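Local coordinates for beta-galactosidase (Geobacillus stearothermophilus, PDB 4OIF), which probably hydrolyses terminal non-reducing beta-D-galactose residues from beta-D-galactosides, as a zinc-binding, trimeric enzyme of glycoside hydrolase family 42, at residues Arg6-Gln11 with Gly403-Asn408; Phe305-Tyr310 with Met347-His352; Gln315-Leu320 with Gly353-Leu358; Pro636-Val641 with Val681-Arg686. One frame throughout, in Å; residues are numbered along the deposited sequence.

Contact 1: Arg6-Gln11 with Gly403-Asn408; sequences RTYTTQ and GIVGTN
A type II beta turn from Ile404 to Thr407, in the loop between helix 386-399 and strand 413-416, receives the N-terminal segment that leads into barrel strand 16-21; Arg6 and Thr7 make most of the polar contact with it. Arg6 grips the carbonyl oxygen of Gly403 side-on with two nitrogens: NE lies 3.2 Å and NH2 3.0 Å from Gly403 O, which sits only 5° out of the guanidinium plane. The chain is extended from CG to NE, which carries the head along the turn to Gly403, while its NH2 also forms a salt bridge with Glu637 of the C-terminal domain. An alanine here would lose both bonds to Gly403 O and is likely to leave the Glu637 carboxylate without this positive mate. At the backbone, Thr7 N donates to Gly406 O at 2.8 Å, close to straight with 165° at the hydrogen. Gly406 has a positive phi, as the third position of such a turn requires, and a side chain there would also press on the ring of Tyr8. That ring approaches the preceding residue, Tyr8 CD1 lying 3.7 Å from Val405 CG1. Water 1 donates to Val405 O at 2.8 Å and makes weak bonds to Arg6 NE and Tyr8 OH, bridging the two side chains. At the far end of the contact, the amide of Asn408 turns its ND2 to the Thr7 hydroxyl, 3.2 Å from OG1, which lies 10° out of the amide plane.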
# COMPACT_ATOMS: atom_id res chain seq x y z
N ARG A 6 -15.96 -39.50 -30.10
CA ARG A 6 -16.46 -38.20 -29.69
C ARG A 6 -17.32 -38.32 -28.44
O ARG A 6 -18.01 -39.31 -28.24
CB ARG A 6 -17.26 -37.55 -30.82
CG ARG A 6 -16.43 -37.11 -32.00
CD ARG A 6 -17.33 -36.60 -33.10
NE ARG A 6 -16.58 -35.98 -34.20
CZ ARG A 6 -16.08 -36.64 -35.24
NH1 ARG A 6 -16.23 -37.96 -35.34
NH2 ARG A 6 -15.42 -35.97 -36.18
N THR A 7 -17.24 -37.30 -27.60
CA THR A 7 -18.10 -37.23 -26.43
C THR A 7 -18.72 -35.84 -26.37
O THR A 7 -18.05 -34.86 -26.05
CB THR A 7 -17.31 -37.53 -25.14
OG1 THR A 7 -16.30 -36.55 -24.96
CG2 THR A 7 -16.65 -38.91 -25.21
N TYR A 8 -20.00 -35.75 -26.72
CA TYR A 8 -20.69 -34.46 -26.82
C TYR A 8 -21.16 -33.97 -25.45
O TYR A 8 -21.75 -34.72 -24.68
CB TYR A 8 -21.87 -34.57 -27.78
CG TYR A 8 -21.48 -34.89 -29.21
CD1 TYR A 8 -21.37 -33.87 -30.16
CD2 TYR A 8 -21.23 -36.19 -29.61
CE1 TYR A 8 -21.02 -34.16 -31.47
CE2 TYR A 8 -20.87 -36.49 -30.92
CZ TYR A 8 -20.77 -35.47 -31.85
OH TYR A 8 -20.43 -35.75 -33.15
N THR A 9 -20.91 -32.70 -25.16
CA THR A 9 -21.26 -32.16 -23.85
C THR A 9 -22.65 -31.53 -23.87
O THR A 9 -23.28 -31.39 -22.82
CB THR A 9 -20.20 -31.13 -23.35
OG1 THR A 9 -20.05 -30.07 -24.31
CG2 THR A 9 -18.85 -31.81 -23.11
N THR A 10 -23.12 -31.13 -25.05
CA THR A 10 -24.48 -30.64 -25.20
C THR A 10 -25.15 -31.28 -26.40
O THR A 10 -24.52 -32.06 -27.12
CB THR A 10 -24.57 -29.10 -25.39
OG1 THR A 10 -24.47 -28.78 -26.78
CG2 THR A 10 -23.47 -28.40 -24.65
N GLN A 11 -26.41 -30.92 -26.61
CA GLN A 11 -27.21 -31.43 -27.71
C GLN A 11 -26.79 -30.80 -29.05
O GLN A 11 -27.29 -31.17 -30.10
CB GLN A 11 -28.70 -31.17 -27.45
CG GLN A 11 -29.64 -32.15 -28.10
CD GLN A 11 -29.63 -33.51 -27.40
OE1 GLN A 11 -29.16 -33.64 -26.27
NE2 GLN A 11 -30.16 -34.53 -28.08
N GLY A 403 -17.09 -30.75 -37.06
CA GLY A 403 -16.49 -32.07 -36.86
C GLY A 403 -15.58 -32.13 -35.65
O GLY A 403 -15.29 -33.20 -35.11
N ILE A 404 -15.13 -30.96 -35.22
CA ILE A 404 -14.28 -30.88 -34.05
C ILE A 404 -15.11 -31.05 -32.77
O ILE A 404 -14.62 -31.52 -31.73
CB ILE A 404 -13.51 -29.55 -34.06
CG1 ILE A 404 -12.68 -29.46 -35.34
CG2 ILE A 404 -12.62 -29.42 -32.84
CD1 ILE A 404 -12.26 -28.04 -35.72
N VAL A 405 -16.39 -30.69 -32.85
CA VAL A 405 -17.29 -30.79 -31.71
C VAL A 405 -17.28 -32.19 -31.09
O VAL A 405 -17.51 -33.19 -31.77
CB VAL A 405 -18.74 -30.42 -32.09
CG1 VAL A 405 -19.68 -30.66 -30.92
CG2 VAL A 405 -18.81 -28.98 -32.55
N GLY A 406 -17.00 -32.24 -29.79
CA GLY A 406 -16.99 -33.49 -29.07
C GLY A 406 -15.70 -34.29 -29.18
O GLY A 406 -15.56 -35.31 -28.51
N THR A 407 -14.77 -33.85 -30.01
CA THR A 407 -13.48 -34.54 -30.09
C THR A 407 -12.64 -34.30 -28.83
O THR A 407 -12.64 -33.20 -28.26
CB THR A 407 -12.65 -34.11 -31.32
OG1 THR A 407 -12.45 -32.68 -31.29
CG2 THR A 407 -13.35 -34.51 -32.61
N ASN A 408 -11.93 -35.34 -28.42
CA ASN A 408 -11.02 -35.26 -27.29
C ASN A 408 -9.57 -35.17 -27.74
O ASN A 408 -9.29 -34.98 -28.93
CB ASN A 408 -11.23 -36.46 -26.37
CG ASN A 408 -12.62 -36.47 -25.74
OD1 ASN A 408 -12.92 -35.68 -24.83
ND2 ASN A 408 -13.49 -37.36 -26.23
O HOH W 1 -18.48 -33.32 -34.34

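Contact 2: Phe305-Tyr310 with Met347-His352; sequences FINDLY and MQMIAH
Asn307 of helix 296-312 faces the C-terminal end of helix 341-351, two helices that flank the TIM barrel of this family, and its side chain can be followed outward atom by atom. CB comes first, 3.5 Å from His352 CB, where the CA atoms of the two residues are only 6.0 Å apart. CG is anti to the carbonyl carbon (chi1 -77°), a turn that sends the amide across to Met349. There the sulfur meets both ends of the group: Met349 SD lies 3.4 Å from Asn307 OD1 and equally far from Asn307 ND2. The bend at chi2 of Met349 brings SD to the amide, and its methyl CE lies 3.7 Å from Asn307 OD1. The ND2 end borders His352 CB as well.

The other link is polar. Asp308 OD2 is hydrogen-bonded to the hydroxyl of Tyr446 of helix 438-451, while Arg311 forms a salt bridge with OD1, the same oxygen that His352 uses. With Arg311, Tyr446 and His352 as partners, the buried carboxylate would probably remain charged. His352, the first residue beyond the helix to leave helical angles, donates ND1 to Asp308 OD1 at 2.8 Å with 170° at the hydrogen; OD1 lies in the imidazole plane and is met on its syn side, with ND1 33° out of the carboxylate plane.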
# COMPACT_ATOMS: atom_id res chain seq x y z
N PHE A 305 -2.10 -23.42 -20.71
CA PHE A 305 -1.99 -24.14 -19.45
C PHE A 305 -3.34 -24.20 -18.76
O PHE A 305 -3.82 -25.30 -18.38
CB PHE A 305 -0.96 -23.49 -18.54
CG PHE A 305 -0.80 -24.17 -17.20
CD1 PHE A 305 0.08 -25.23 -17.05
CD2 PHE A 305 -1.52 -23.72 -16.08
CE1 PHE A 305 0.25 -25.85 -15.80
CE2 PHE A 305 -1.37 -24.33 -14.84
CZ PHE A 305 -0.48 -25.40 -14.70
N ILE A 306 -3.99 -23.04 -18.59
CA ILE A 306 -5.30 -23.09 -17.94
C ILE A 306 -6.33 -23.92 -18.72
O ILE A 306 -7.12 -24.68 -18.14
CB ILE A 306 -5.89 -21.69 -17.70
CG1 ILE A 306 -5.04 -20.95 -16.69
CG2 ILE A 306 -7.30 -21.81 -17.11
CD1 ILE A 306 -5.17 -21.51 -15.28
N ASN A 307 -6.31 -23.81 -20.04
CA ASN A 307 -7.18 -24.64 -20.86
C ASN A 307 -6.94 -26.11 -20.59
O ASN A 307 -7.87 -26.88 -20.45
CB ASN A 307 -6.99 -24.36 -22.33
CG ASN A 307 -7.65 -23.07 -22.77
OD1 ASN A 307 -8.51 -22.52 -22.07
ND2 ASN A 307 -7.27 -22.60 -23.95
N ASP A 308 -5.68 -26.51 -20.50
CA ASP A 308 -5.38 -27.90 -20.30
C ASP A 308 -5.90 -28.34 -18.94
O ASP A 308 -6.46 -29.44 -18.78
CB ASP A 308 -3.88 -28.14 -20.44
CG ASP A 308 -3.41 -27.97 -21.88
OD1 ASP A 308 -4.26 -27.97 -22.79
OD2 ASP A 308 -2.19 -27.84 -22.10
N LEU A 309 -5.76 -27.45 -17.96
CA LEU A 309 -6.25 -27.76 -16.64
C LEU A 309 -7.77 -28.02 -16.67
O LEU A 309 -8.24 -29.06 -16.22
CB LEU A 309 -5.90 -26.63 -15.67
CG LEU A 309 -6.50 -26.74 -14.26
CD1 LEU A 309 -6.06 -28.01 -13.54
CD2 LEU A 309 -6.16 -25.51 -13.45
N TYR A 310 -8.52 -27.07 -17.24
CA TYR A 310 -9.98 -27.13 -17.17
C TYR A 310 -10.59 -28.18 -18.10
O TYR A 310 -11.66 -28.73 -17.82
CB TYR A 310 -10.57 -25.75 -17.45
CG TYR A 310 -10.36 -24.80 -16.29
CD1 TYR A 310 -10.04 -25.28 -15.02
CD2 TYR A 310 -10.49 -23.42 -16.45
CE1 TYR A 310 -9.85 -24.44 -13.95
CE2 TYR A 310 -10.31 -22.56 -15.38
CZ TYR A 310 -9.98 -23.08 -14.14
OH TYR A 310 -9.77 -22.25 -13.06
N MET A 347 -9.36 -19.53 -31.92
CA MET A 347 -8.88 -20.80 -32.45
C MET A 347 -8.06 -21.55 -31.40
O MET A 347 -8.16 -22.78 -31.31
CB MET A 347 -8.05 -20.58 -33.71
CG MET A 347 -8.86 -20.00 -34.86
SD MET A 347 -10.20 -21.09 -35.37
CE MET A 347 -11.60 -19.99 -35.22
N GLN A 348 -7.27 -20.82 -30.61
CA GLN A 348 -6.49 -21.46 -29.55
C GLN A 348 -7.41 -22.13 -28.55
O GLN A 348 -7.13 -23.23 -28.05
CB GLN A 348 -5.58 -20.47 -28.84
CG GLN A 348 -4.69 -21.17 -27.82
CD GLN A 348 -3.97 -20.23 -26.88
OE1 GLN A 348 -4.42 -19.11 -26.62
NE2 GLN A 348 -2.83 -20.69 -26.35
N MET A 349 -8.52 -21.46 -28.25
CA MET A 349 -9.49 -22.01 -27.33
C MET A 349 -10.05 -23.32 -27.87
O MET A 349 -10.12 -24.31 -27.13
CB MET A 349 -10.61 -21.02 -27.07
CG MET A 349 -10.22 -19.95 -26.07
SD MET A 349 -9.97 -20.64 -24.43
CE MET A 349 -9.25 -19.24 -23.58
N ILE A 350 -10.43 -23.34 -29.15
CA ILE A 350 -10.93 -24.59 -29.73
C ILE A 350 -9.85 -25.68 -29.74
O ILE A 350 -10.13 -26.87 -29.56
CB ILE A 350 -11.47 -24.36 -31.16
CG1 ILE A 350 -12.54 -23.27 -31.16
CG2 ILE A 350 -12.02 -25.67 -31.79
CD1 ILE A 350 -13.73 -23.60 -30.28
N ALA A 351 -8.60 -25.28 -29.95
CA ALA A 351 -7.52 -26.24 -30.12
C ALA A 351 -7.21 -27.00 -28.82
O ALA A 351 -6.77 -28.15 -28.86
CB ALA A 351 -6.28 -25.53 -30.63
N HIS A 352 -7.42 -26.36 -27.68
CA HIS A 352 -7.12 -26.98 -26.40
C HIS A 352 -8.35 -27.64 -25.79
O HIS A 352 -8.29 -28.12 -24.67
CB HIS A 352 -6.53 -25.96 -25.42
CG HIS A 352 -5.08 -25.65 -25.66
ND1 HIS A 352 -4.06 -26.26 -24.96
CD2 HIS A 352 -4.48 -24.80 -26.52
CE1 HIS A 352 -2.90 -25.80 -25.39
NE2 HIS A 352 -3.13 -24.91 -26.33

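Contact 3: Gln315-Leu320 with Gly353-Leu358; sequences QQPFLL and GSDSIL
Ser354 OG is bound twice: it donates to Ser356 O at 2.6 Å, in the carbonyl plane and on a lone pair, and accepts from Leu320 N at 3.1 Å. Its place, anti to the backbone N (chi1 -180°), lets one hydroxyl join barrel strands 319-322 and 356-359, neighbours in a TIM barrel. Ser356 OG takes the other backbone end of Leu320, donating to Leu320 O at 2.8 Å from above the carbonyl plane. Main-chain bonding adds Asp355 N to Phe318 O at 2.9 Å, almost in line with the C=O bond (177°). Beside it, the Phe318 ring packs under Ser354, whose CB stands 3.8 Å from the ring centroid, 27° off the normal, a CH-pi contact over one face. Reducing Phe318 to an alanine would probably open a gap beneath Ser354 CB and the Gly353-Ser354 peptide. The turn there depends on Gly353, C-prime residue of the Schellman motif ending helix 341-351. Asp355, salt-bridged to Arg633, sets OD2 3.1 Å from Pro317 CB. Serine hydroxyls thus supply bonds that regular strand pairing would draw from the backbone, and they satisfy buried Leu320 at both its N and its O, two residues before the predicted nucleophile, Glu322.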
# COMPACT_ATOMS: atom_id res chain seq x y z
N GLN A 315 -12.08 -34.58 -18.32
CA GLN A 315 -11.52 -35.36 -19.42
C GLN A 315 -12.49 -35.44 -20.60
O GLN A 315 -12.76 -36.53 -21.14
CB GLN A 315 -11.12 -36.75 -18.93
CG GLN A 315 -9.89 -36.77 -18.02
CD GLN A 315 -8.56 -36.70 -18.80
OE1 GLN A 315 -7.98 -37.73 -19.17
NE2 GLN A 315 -8.09 -35.49 -19.04
N GLN A 316 -13.02 -34.28 -20.97
CA GLN A 316 -14.00 -34.16 -22.05
C GLN A 316 -13.90 -32.72 -22.57
O GLN A 316 -13.22 -31.89 -21.96
CB GLN A 316 -15.40 -34.47 -21.53
CG GLN A 316 -15.88 -33.46 -20.50
CD GLN A 316 -17.29 -33.69 -20.00
OE1 GLN A 316 -17.89 -34.75 -20.22
NE2 GLN A 316 -17.84 -32.69 -19.32
N PRO A 317 -14.56 -32.40 -23.69
CA PRO A 317 -14.47 -30.99 -24.12
C PRO A 317 -15.03 -30.02 -23.06
O PRO A 317 -15.94 -30.38 -22.32
CB PRO A 317 -15.32 -30.95 -25.38
CG PRO A 317 -15.34 -32.35 -25.88
CD PRO A 317 -15.31 -33.22 -24.66
N PHE A 318 -14.47 -28.82 -22.99
CA PHE A 318 -14.99 -27.80 -22.09
C PHE A 318 -15.67 -26.69 -22.89
O PHE A 318 -15.61 -26.67 -24.11
CB PHE A 318 -13.88 -27.23 -21.20
CG PHE A 318 -12.90 -26.34 -21.93
CD1 PHE A 318 -11.76 -26.87 -22.51
CD2 PHE A 318 -13.11 -24.96 -22.01
CE1 PHE A 318 -10.85 -26.06 -23.18
CE2 PHE A 318 -12.21 -24.14 -22.67
CZ PHE A 318 -11.07 -24.69 -23.26
N LEU A 319 -16.31 -25.76 -22.21
CA LEU A 319 -16.97 -24.67 -22.90
C LEU A 319 -16.40 -23.33 -22.44
O LEU A 319 -16.46 -22.98 -21.27
CB LEU A 319 -18.49 -24.74 -22.69
CG LEU A 319 -19.19 -25.96 -23.31
CD1 LEU A 319 -20.59 -26.18 -22.76
CD2 LEU A 319 -19.22 -25.90 -24.84
N LEU A 320 -15.80 -22.60 -23.37
CA LEU A 320 -15.45 -21.22 -23.09
C LEU A 320 -16.75 -20.46 -22.93
O LEU A 320 -17.51 -20.33 -23.88
CB LEU A 320 -14.60 -20.62 -24.20
CG LEU A 320 -14.19 -19.17 -23.96
CD1 LEU A 320 -13.35 -19.10 -22.70
CD2 LEU A 320 -13.43 -18.61 -25.15
N GLY A 353 -9.45 -27.67 -26.54
CA GLY A 353 -10.58 -28.49 -26.15
C GLY A 353 -11.97 -27.87 -26.06
O GLY A 353 -12.95 -28.58 -25.86
N SER A 354 -12.08 -26.55 -26.20
CA SER A 354 -13.40 -25.91 -26.10
C SER A 354 -14.32 -26.25 -27.28
O SER A 354 -13.90 -26.25 -28.44
CB SER A 354 -13.24 -24.40 -26.00
OG SER A 354 -14.50 -23.76 -25.91
N ASP A 355 -15.59 -26.53 -26.97
CA ASP A 355 -16.62 -26.67 -28.01
C ASP A 355 -17.48 -25.41 -28.11
O ASP A 355 -18.61 -25.46 -28.61
CB ASP A 355 -17.50 -27.89 -27.75
CG ASP A 355 -16.83 -29.19 -28.15
OD1 ASP A 355 -15.85 -29.14 -28.92
OD2 ASP A 355 -17.29 -30.26 -27.71
N SER A 356 -16.94 -24.28 -27.67
CA SER A 356 -17.64 -23.00 -27.81
C SER A 356 -16.70 -21.81 -27.84
O SER A 356 -15.59 -21.87 -27.31
CB SER A 356 -18.64 -22.82 -26.66
OG SER A 356 -17.96 -22.68 -25.42
N ILE A 357 -17.15 -20.74 -28.48
CA ILE A 357 -16.60 -19.41 -28.33
C ILE A 357 -17.73 -18.48 -27.87
O ILE A 357 -18.64 -18.10 -28.65
CB ILE A 357 -15.94 -18.89 -29.62
CG1 ILE A 357 -14.79 -19.81 -30.06
CG2 ILE A 357 -15.42 -17.48 -29.41
CD1 ILE A 357 -13.62 -19.88 -29.09
N LEU A 358 -17.69 -18.14 -26.59
CA LEU A 358 -18.71 -17.31 -25.99
C LEU A 358 -18.08 -16.08 -25.33
O LEU A 358 -17.01 -16.14 -24.72
CB LEU A 358 -19.53 -18.12 -24.98
CG LEU A 358 -20.26 -19.34 -25.57
CD1 LEU A 358 -20.79 -20.30 -24.49
CD2 LEU A 358 -21.39 -18.89 -26.50

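Contact 4: Pro636-Val641 with Val681-Arg686; sequences PECDYV and VVEKRR
Strands 638-641 and 681-685 run antiparallel, their axes 4.6 Å apart at 161°, as neighbours in the five-stranded sheet of the C-terminal domain. Asp639 with Lys684 and Val641 with Val682 are the hydrogen-bonded pairs, each closed by two N-H to O bonds; Val641 N to Val682 O is nearly straight at 176°. Cys638 with Arg685 and Tyr640 with Glu683 alternate with them as non-hydrogen-bonded pairs. On the face of Cys638 and Tyr640, the sulfur lies over one face of the tyrosine ring, and Glu683 is salt-bridged to Arg685, OE1 being 2.7 Å from Arg685 NH2. The Arg685 chain, bent at chi2 and chi3, folds back until NH1 comes 3.3 Å from Glu637 CG, which sits at the guanidinium edge.

On the face of Asp639, the C-terminal residue curls over the strand end. Arg686 N donates to Glu637 O, while NE reaches Pro636 O at 2.8 Å; a bend at chi3 turns the guanidinium toward Asp639. There NH2 lies 2.9 Å from Asp639 OD1, a salt bridge made from above the carboxylate plane, the two flat groups being 74° apart. NH2 is also bonded to Ala635 O, and OD1 to Gln634 NE2. Asp639 OD2 takes two waters: water 3 leads to Lys684 NZ 3.3 Å away, and water 2 more weakly to Arg686 NH1. Lys684 has its own salt bridge to Glu657. Positive charge from Arg686 and Lys684 would probably stabilise the ionised form of Asp639, and backbone carbonyls share the task of holding the terminal arginine to the strand end.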
# COMPACT_ATOMS: atom_id res chain seq x y z
N PRO A 636 -12.19 -40.12 -34.34
CA PRO A 636 -11.89 -41.50 -34.73
C PRO A 636 -11.26 -41.58 -36.11
O PRO A 636 -10.25 -42.26 -36.31
CB PRO A 636 -13.27 -42.18 -34.73
CG PRO A 636 -14.10 -41.36 -33.81
CD PRO A 636 -13.61 -39.95 -33.97
N GLU A 637 -11.84 -40.85 -37.05
CA GLU A 637 -11.42 -40.88 -38.44
C GLU A 637 -10.27 -39.93 -38.79
O GLU A 637 -9.61 -40.13 -39.81
CB GLU A 637 -12.62 -40.56 -39.34
CG GLU A 637 -13.11 -39.11 -39.29
CD GLU A 637 -14.02 -38.82 -38.09
OE1 GLU A 637 -14.08 -39.64 -37.16
OE2 GLU A 637 -14.68 -37.76 -38.10
N CYS A 638 -10.03 -38.91 -37.97
CA CYS A 638 -9.00 -37.93 -38.33
C CYS A 638 -8.48 -37.04 -37.21
O CYS A 638 -9.08 -36.89 -36.15
CB CYS A 638 -9.51 -37.03 -39.45
SG CYS A 638 -10.80 -35.92 -38.93
N ASP A 639 -7.33 -36.42 -37.49
CA ASP A 639 -6.76 -35.43 -36.61
C ASP A 639 -7.14 -34.02 -37.10
O ASP A 639 -7.17 -33.76 -38.30
CB ASP A 639 -5.24 -35.59 -36.54
CG ASP A 639 -4.81 -36.82 -35.73
OD1 ASP A 639 -5.50 -37.19 -34.76
OD2 ASP A 639 -3.76 -37.41 -36.08
N TYR A 640 -7.49 -33.15 -36.16
CA TYR A 640 -7.68 -31.73 -36.44
C TYR A 640 -6.56 -30.95 -35.78
O TYR A 640 -6.42 -30.96 -34.57
CB TYR A 640 -9.02 -31.22 -35.93
CG TYR A 640 -10.22 -31.86 -36.56
CD1 TYR A 640 -10.99 -32.78 -35.85
CD2 TYR A 640 -10.61 -31.53 -37.85
CE1 TYR A 640 -12.10 -33.37 -36.42
CE2 TYR A 640 -11.72 -32.11 -38.43
CZ TYR A 640 -12.46 -33.03 -37.71
OH TYR A 640 -13.57 -33.60 -38.28
N VAL A 641 -5.77 -30.27 -36.59
CA VAL A 641 -4.56 -29.66 -36.12
C VAL A 641 -4.61 -28.15 -36.32
O VAL A 641 -4.95 -27.67 -37.38
CB VAL A 641 -3.36 -30.27 -36.85
CG1 VAL A 641 -2.05 -29.70 -36.31
CG2 VAL A 641 -3.39 -31.80 -36.70
N VAL A 681 -6.05 -24.00 -39.84
CA VAL A 681 -6.75 -25.15 -39.27
C VAL A 681 -6.78 -26.25 -40.30
O VAL A 681 -7.28 -26.07 -41.42
CB VAL A 681 -8.16 -24.81 -38.81
CG1 VAL A 681 -8.80 -26.03 -38.17
CG2 VAL A 681 -8.10 -23.69 -37.79
N VAL A 682 -6.24 -27.39 -39.92
CA VAL A 682 -5.86 -28.39 -40.88
C VAL A 682 -6.41 -29.76 -40.49
O VAL A 682 -6.63 -30.04 -39.32
CB VAL A 682 -4.32 -28.37 -41.03
CG1 VAL A 682 -3.68 -29.70 -40.66
CG2 VAL A 682 -3.95 -27.94 -42.43
N GLU A 683 -6.70 -30.59 -41.48
CA GLU A 683 -7.29 -31.89 -41.22
C GLU A 683 -6.40 -32.98 -41.80
O GLU A 683 -5.88 -32.86 -42.90
CB GLU A 683 -8.70 -31.98 -41.81
CG GLU A 683 -9.35 -33.34 -41.71
CD GLU A 683 -10.63 -33.43 -42.51
OE1 GLU A 683 -11.11 -34.56 -42.76
OE2 GLU A 683 -11.16 -32.37 -42.91
N LYS A 684 -6.21 -34.05 -41.03
CA LYS A 684 -5.37 -35.15 -41.48
C LYS A 684 -6.07 -36.48 -41.28
O LYS A 684 -6.34 -36.88 -40.14
CB LYS A 684 -4.03 -35.14 -40.75
CG LYS A 684 -3.11 -36.24 -41.21
CD LYS A 684 -1.67 -35.88 -40.99
CE LYS A 684 -0.78 -37.06 -41.36
NZ LYS A 684 -0.94 -38.20 -40.41
N ARG A 685 -6.38 -37.16 -42.38
CA ARG A 685 -7.13 -38.41 -42.31
C ARG A 685 -6.33 -39.48 -41.59
O ARG A 685 -5.11 -39.59 -41.77
CB ARG A 685 -7.50 -38.90 -43.71
CG ARG A 685 -8.45 -40.09 -43.71
CD ARG A 685 -9.78 -39.69 -43.09
NE ARG A 685 -10.36 -38.55 -43.79
CZ ARG A 685 -11.35 -37.80 -43.32
NH1 ARG A 685 -11.87 -38.06 -42.13
NH2 ARG A 685 -11.81 -36.78 -44.03
N ARG A 686 -7.00 -40.26 -40.76
CA ARG A 686 -6.34 -41.30 -39.98
C ARG A 686 -6.34 -42.62 -40.72
O ARG A 686 -5.29 -43.20 -40.97
CB ARG A 686 -7.01 -41.46 -38.61
CG ARG A 686 -6.34 -42.50 -37.73
CD ARG A 686 -7.07 -42.69 -36.40
NE ARG A 686 -7.57 -41.44 -35.83
CZ ARG A 686 -6.80 -40.47 -35.33
NH1 ARG A 686 -5.48 -40.60 -35.34
NH2 ARG A 686 -7.35 -39.37 -34.83
O HOH W 2 -2.25 -39.48 -35.21
O HOH W 3 -1.51 -36.85 -37.47

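How the contacts relate
Contacts 2 and 3 are wholly buried, whereas contacts 1 and 4 are partly open to solvent and use bridging waters. Contacts 2 and 3 join successive elements of the barrel, helices 296-312 and 341-351 in the one and the strands that follow them, 319-322 and 356-359, in the other: Met349 O probably accepts from Ser354 N, and Asn307 packs on Phe318. Contact 2 has one histidine-carboxylate hydrogen bond among van der Waals contacts, contact 3 relies on serine hydroxyls and backbone, and contact 4 combines regular sheet bonding with salt bridges. Contact 1 lies between barrel and C-terminal domain, with Gly406 N probably bonded to Asp355 and Arg6 salt-bridged to Glu637. Contacts 3 and 4 do not touch.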